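Local coordinates for succinate-semialdehyde dehydrogenase (Synechococcus sp., PDB 4ITA), which oxidises succinic semialdehyde to succinate, probably with NADP as the cofactor, as a member of the aldehyde dehydrogenase family, at residues 134-137 against 138-142. Sequence-based numbering, arbitrary orientation.
Sequences FPFW and QVFRF. With NDP (NADPH dihydro-nicotinamide-adenine-dinucleotide phosphate), chain C; EDO (1,2-ethanediol), chain R.
Gln138 sets its amide obliquely against the Phe134 ring, NE2 lying 3.4 Å from Phe134 CD1. The two planes are 64° apart. The chain of Gln138 bends at its second torsion (chi2 -83°), which carries NE2 to 3.3 Å from C5N of the NADPH nicotinamide. NE2 also gives a weak hydrogen bond to O2 of a 1,2-ethanediol, probably from the crystallisation liquor. The same O2 takes a bond from Trp137 NE1 (3.2 Å) at the edge of the indole, and C1 of the diol sits over one face of the Phe134 ring. With an alanine here instead of Gln138, the Phe134 ring and C5N would probably each lose the amide that packs beside them. Arg141 CD comes to 4.1 Å from Trp137 CZ2, with the ring and guanidinium planes 56° apart. The guanidinium meets the nicotinamide carboxamide edge-on: NH1 and NH2 each bond O7N at 3.0 Å. A water bridges Arg141 NH1 to the diol. Behind these side chains, Gln138 N bonds Phe134 O (3.1 Å), and Arg141 N bonds Trp137 O (2.8 Å). Glu85 OE2 receives the backbone N-H groups of Phe136 and Trp137. Phe136 and Phe140 pack side by side, away from the cofactor. The loop 134-136 and the first turn of helix 137-149, after strand 115-129 in the Rossmann-type domain, line the nicotinamide end of the NADPH pocket.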
ATOM      1  N   PHE A 134      -4.274   4.675 -22.635  1.00  7.12           N
ATOM      2  CA  PHE A 134      -5.725   4.585 -22.486  1.00  7.54           C
ATOM      3  C   PHE A 134      -6.132   5.860 -21.777  1.00  7.58           C
ATOM      4  O   PHE A 134      -6.383   5.863 -20.570  1.00  8.06           O
ATOM      5  CB  PHE A 134      -6.143   3.342 -21.690  1.00  8.54           C
ATOM      6  CG  PHE A 134      -5.865   2.046 -22.403  1.00  9.20           C
ATOM      7  CD1 PHE A 134      -4.706   1.330 -22.147  1.00 11.32           C
ATOM      8  CD2 PHE A 134      -6.764   1.547 -23.331  1.00 10.35           C
ATOM      9  CE1 PHE A 134      -4.448   0.129 -22.808  1.00 11.31           C
ATOM     10  CE2 PHE A 134      -6.513   0.345 -23.996  1.00 11.48           C
ATOM     11  CZ  PHE A 134      -5.351  -0.358 -23.732  1.00 11.29           C
ATOM     12  N   PRO A 135      -6.170   6.966 -22.529  1.00  6.95           N
ATOM     13  CA  PRO A 135      -6.215   8.295 -21.913  1.00  7.15           C
ATOM     14  C   PRO A 135      -7.534   8.633 -21.225  1.00  7.25           C
ATOM     15  O   PRO A 135      -7.555   9.564 -20.420  1.00  8.11           O
ATOM     16  CB  PRO A 135      -5.940   9.235 -23.092  1.00  8.99           C
ATOM     17  CG  PRO A 135      -6.455   8.484 -24.289  1.00  8.14           C
ATOM     18  CD  PRO A 135      -6.177   7.028 -24.004  1.00  7.05           C
ATOM     19  N   PHE A 136      -8.611   7.906 -21.534  1.00  6.13           N
ATOM     20  CA  PHE A 136      -9.872   8.048 -20.801  1.00  6.45           C
ATOM     21  C   PHE A 136     -10.024   6.947 -19.757  1.00  7.51           C
ATOM     22  O   PHE A 136     -10.248   7.226 -18.577  1.00  6.82           O
ATOM     23  CB  PHE A 136     -11.074   8.011 -21.758  1.00  6.76           C
ATOM     24  CG  PHE A 136     -11.471   9.360 -22.307  1.00  6.66           C
ATOM     25  CD1 PHE A 136     -10.565  10.129 -23.026  1.00  7.69           C
ATOM     26  CD2 PHE A 136     -12.762   9.842 -22.133  1.00  7.74           C
ATOM     27  CE1 PHE A 136     -10.936  11.364 -23.546  1.00  8.08           C
ATOM     28  CE2 PHE A 136     -13.141  11.073 -22.651  1.00  8.25           C
ATOM     29  CZ  PHE A 136     -12.225  11.836 -23.353  1.00  8.61           C
ATOM     30  N   TRP A 137      -9.902   5.695 -20.189  1.00  7.09           N
ATOM     31  CA  TRP A 137     -10.159   4.555 -19.316  1.00  7.21           C
ATOM     32  C   TRP A 137      -9.312   4.554 -18.050  1.00  6.89           C
ATOM     33  O   TRP A 137      -9.835   4.337 -16.968  1.00  8.37           O
ATOM     34  CB  TRP A 137     -10.004   3.234 -20.093  1.00  7.97           C
ATOM     35  CG  TRP A 137      -9.756   2.025 -19.236  1.00  8.51           C
ATOM     36  CD1 TRP A 137      -8.602   1.297 -19.163  1.00 11.67           C
ATOM     37  CD2 TRP A 137     -10.679   1.406 -18.336  1.00  8.11           C
ATOM     38  NE1 TRP A 137      -8.752   0.266 -18.269  1.00 13.39           N
ATOM     39  CE2 TRP A 137     -10.020   0.309 -17.747  1.00 10.76           C
ATOM     40  CE3 TRP A 137     -12.005   1.669 -17.973  1.00  8.54           C
ATOM     41  CZ2 TRP A 137     -10.639  -0.522 -16.812  1.00 13.16           C
ATOM     42  CZ3 TRP A 137     -12.618   0.843 -17.041  1.00 10.78           C
ATOM     43  CH2 TRP A 137     -11.933  -0.233 -16.469  1.00 10.75           C
ATOM     44  N   GLN A 138      -8.013   4.800 -18.160  1.00  7.05           N
ATOM     45  CA  GLN A 138      -7.195   4.740 -16.950  1.00  8.79           C
ATOM     46  C   GLN A 138      -7.564   5.845 -15.971  1.00  7.06           C
ATOM     47  O   GLN A 138      -7.465   5.666 -14.751  1.00  8.56           O
ATOM     48  CB  GLN A 138      -5.709   4.822 -17.272  1.00 11.43           C
ATOM     49  CG  GLN A 138      -5.232   3.892 -18.370  1.00 22.33           C
ATOM     50  CD  GLN A 138      -4.952   2.509 -17.859  1.00 18.62           C
ATOM     51  OE1 GLN A 138      -5.112   2.243 -16.674  1.00 21.70           O
ATOM     52  NE2 GLN A 138      -4.513   1.617 -18.740  1.00 18.39           N
ATOM     53  N   VAL A 139      -7.985   6.989 -16.494  1.00  7.46           N
ATOM     54  CA  VAL A 139      -8.431   8.076 -15.634  1.00  7.38           C
ATOM     55  C   VAL A 139      -9.717   7.692 -14.901  1.00  7.55           C
ATOM     56  O   VAL A 139      -9.798   7.819 -13.677  1.00  6.19           O
ATOM     57  CB  VAL A 139      -8.620   9.392 -16.411  1.00  7.78           C
ATOM     58  CG1 VAL A 139      -9.186  10.469 -15.495  1.00 10.31           C
ATOM     59  CG2 VAL A 139      -7.289   9.852 -17.024  1.00  7.86           C
ATOM     60  N   PHE A 140     -10.717   7.201 -15.625  1.00  7.21           N
ATOM     61  CA  PHE A 140     -11.960   6.817 -14.975  1.00  6.22           C
ATOM     62  C   PHE A 140     -11.799   5.618 -14.051  1.00  7.64           C
ATOM     63  O   PHE A 140     -12.491   5.526 -13.036  1.00  7.65           O
ATOM     64  CB  PHE A 140     -13.083   6.643 -15.996  1.00  7.32           C
ATOM     65  CG  PHE A 140     -13.602   7.953 -16.516  1.00  6.85           C
ATOM     66  CD1 PHE A 140     -14.468   8.721 -15.747  1.00  7.64           C
ATOM     67  CD2 PHE A 140     -13.191   8.444 -17.746  1.00  7.90           C
ATOM     68  CE1 PHE A 140     -14.934   9.944 -16.203  1.00  8.71           C
ATOM     69  CE2 PHE A 140     -13.649   9.667 -18.211  1.00  7.44           C
ATOM     70  CZ  PHE A 140     -14.531  10.418 -17.438  1.00  8.13           C
ATOM     71  N   ARG A 141     -10.857   4.735 -14.363  1.00  6.25           N
ATOM     72  CA  ARG A 141     -10.532   3.607 -13.496  1.00  7.76           C
ATOM     73  C   ARG A 141     -10.187   4.062 -12.072  1.00  7.54           C
ATOM     74  O   ARG A 141     -10.634   3.446 -11.097  1.00  8.05           O
ATOM     75  CB  ARG A 141      -9.383   2.781 -14.093  1.00  9.02           C
ATOM     76  CG  ARG A 141      -8.978   1.584 -13.256  1.00 12.14           C
ATOM     77  CD  ARG A 141      -7.924   0.735 -13.964  1.00 13.71           C
ATOM     78  NE  ARG A 141      -6.609   1.366 -13.969  1.00 15.70           N
ATOM     79  CZ  ARG A 141      -5.490   0.753 -14.347  1.00 16.56           C
ATOM     80  NH1 ARG A 141      -5.530  -0.503 -14.772  1.00 18.58           N
ATOM     81  NH2 ARG A 141      -4.331   1.401 -14.320  1.00 17.22           N
ATOM     82  N   PHE A 142      -9.391   5.123 -11.936  1.00  6.40           N
ATOM     83  CA  PHE A 142      -9.089   5.613 -10.593  1.00  7.48           C
ATOM     84  C   PHE A 142     -10.129   6.635 -10.125  1.00  8.26           C
ATOM     85  O   PHE A 142     -10.444   6.702  -8.936  1.00  8.06           O
ATOM     86  CB  PHE A 142      -7.659   6.187 -10.482  1.00 10.73           C
ATOM     87  CG  PHE A 142      -7.579   7.649 -10.782  1.00 10.10           C
ATOM     88  CD1 PHE A 142      -7.845   8.594  -9.801  1.00 10.96           C
ATOM     89  CD2 PHE A 142      -7.265   8.084 -12.056  1.00 11.07           C
ATOM     90  CE1 PHE A 142      -7.810   9.947 -10.090  1.00 10.09           C
ATOM     91  CE2 PHE A 142      -7.222   9.435 -12.357  1.00 12.83           C
ATOM     92  CZ  PHE A 142      -7.507  10.367 -11.375  1.00 11.64           C
TER
HETATM   93  PA  NDP C 501       5.767   7.167 -18.831  1.00 11.54           P
HETATM   94  O1A NDP C 501       6.097   6.534 -17.510  1.00 12.90           O
HETATM   95  O2A NDP C 501       6.856   7.812 -19.643  1.00 17.30           O
HETATM   96  O5B NDP C 501       4.639   8.276 -18.590  1.00 10.91           O
HETATM   97  C5B NDP C 501       3.460   8.010 -17.821  1.00  9.11           C
HETATM   98  C4B NDP C 501       3.066   9.232 -16.996  1.00  9.89           C
HETATM   99  O4B NDP C 501       4.088   9.485 -16.029  1.00  8.49           O
HETATM  100  C3B NDP C 501       2.962  10.513 -17.815  1.00  8.70           C
HETATM  101  O3B NDP C 501       1.974  11.362 -17.218  1.00  8.56           O
HETATM  102  C2B NDP C 501       4.333  11.136 -17.638  1.00  9.36           C
HETATM  103  O2B NDP C 501       4.347  12.545 -17.820  1.00  9.57           O
HETATM  104  C1B NDP C 501       4.566  10.823 -16.186  1.00  8.49           C
HETATM  105  N9A NDP C 501       5.976  10.800 -15.767  1.00  9.76           N
HETATM  106  C8A NDP C 501       7.047  10.346 -16.448  1.00 11.47           C
HETATM  107  N7A NDP C 501       8.165  10.466 -15.693  1.00 13.11           N
HETATM  108  C5A NDP C 501       7.798  10.981 -14.509  1.00 10.37           C
HETATM  109  C6A NDP C 501       8.462  11.367 -13.254  1.00 12.47           C
HETATM  110  N6A NDP C 501       9.793  11.204 -13.118  1.00 15.31           N
HETATM  111  N1A NDP C 501       7.692  11.873 -12.272  1.00 13.85           N
HETATM  112  C2A NDP C 501       6.368  12.032 -12.395  1.00 14.43           C
HETATM  113  N3A NDP C 501       5.694  11.711 -13.510  1.00 13.42           N
HETATM  114  C4A NDP C 501       6.355  11.193 -14.565  1.00 10.27           C
HETATM  115  O3  NDP C 501       4.998   5.983 -19.637  1.00 16.81           O
HETATM  116  PN  NDP C 501       4.913   5.570 -21.206  1.00 16.05           P
HETATM  117  O1N NDP C 501       6.257   5.692 -21.889  1.00 19.23           O
HETATM  118  O2N NDP C 501       3.699   6.248 -21.778  1.00 19.31           O
HETATM  119  O5D NDP C 501       4.588   3.998 -21.078  1.00 16.39           O
HETATM  120  C5D NDP C 501       3.357   3.560 -20.520  1.00 14.54           C
HETATM  121  C4D NDP C 501       3.622   2.495 -19.470  1.00 12.99           C
HETATM  122  O4D NDP C 501       2.467   2.341 -18.633  1.00 13.19           O
HETATM  123  C3D NDP C 501       3.891   1.128 -20.066  1.00 12.30           C
HETATM  124  O3D NDP C 501       4.970   0.491 -19.373  1.00 12.33           O
HETATM  125  C2D NDP C 501       2.560   0.434 -19.847  1.00 11.87           C
HETATM  126  O2D NDP C 501       2.724  -0.984 -19.863  1.00 12.79           O
HETATM  127  C1D NDP C 501       2.165   0.952 -18.479  1.00 10.56           C
HETATM  128  N1N NDP C 501       0.730   0.729 -18.252  1.00 12.20           N
HETATM  129  C2N NDP C 501       0.301   0.200 -17.093  1.00 12.43           C
HETATM  130  C3N NDP C 501      -0.937  -0.437 -17.036  1.00 13.68           C
HETATM  131  C7N NDP C 501      -1.464  -1.011 -15.754  1.00 12.43           C
HETATM  132  O7N NDP C 501      -2.633  -0.782 -15.450  1.00 12.47           O
HETATM  133  N7N NDP C 501      -0.670  -1.752 -14.986  1.00 12.10           N
HETATM  134  C4N NDP C 501      -1.793  -0.584 -18.272  1.00 14.91           C
HETATM  135  C5N NDP C 501      -1.425   0.435 -19.247  1.00 15.91           C
HETATM  136  C6N NDP C 501      -0.177   1.050 -19.198  1.00 14.56           C
HETATM  137  P2B NDP C 501       4.879  13.214 -19.181  1.00  8.47           P
HETATM  138  O1X NDP C 501       4.720  14.678 -18.893  1.00  9.39           O
HETATM  139  O2X NDP C 501       6.323  12.797 -19.336  1.00 10.84           O
HETATM  140  O3X NDP C 501       4.006  12.748 -20.307  1.00  9.39           O
HETATM  141  C1  EDO R 516      -6.206  -2.012 -20.507  1.00 20.63           C
HETATM  142  O1  EDO R 516      -7.372  -2.703 -20.053  1.00 22.27           O
HETATM  143  C2  EDO R 516      -5.227  -1.873 -19.348  1.00 19.03           C
HETATM  144  O2  EDO R 516      -5.803  -1.050 -18.322  1.00 18.64           O
HETATM  145  O   HOH W   1      -7.348  -1.779 -16.030  1.00 18.68           O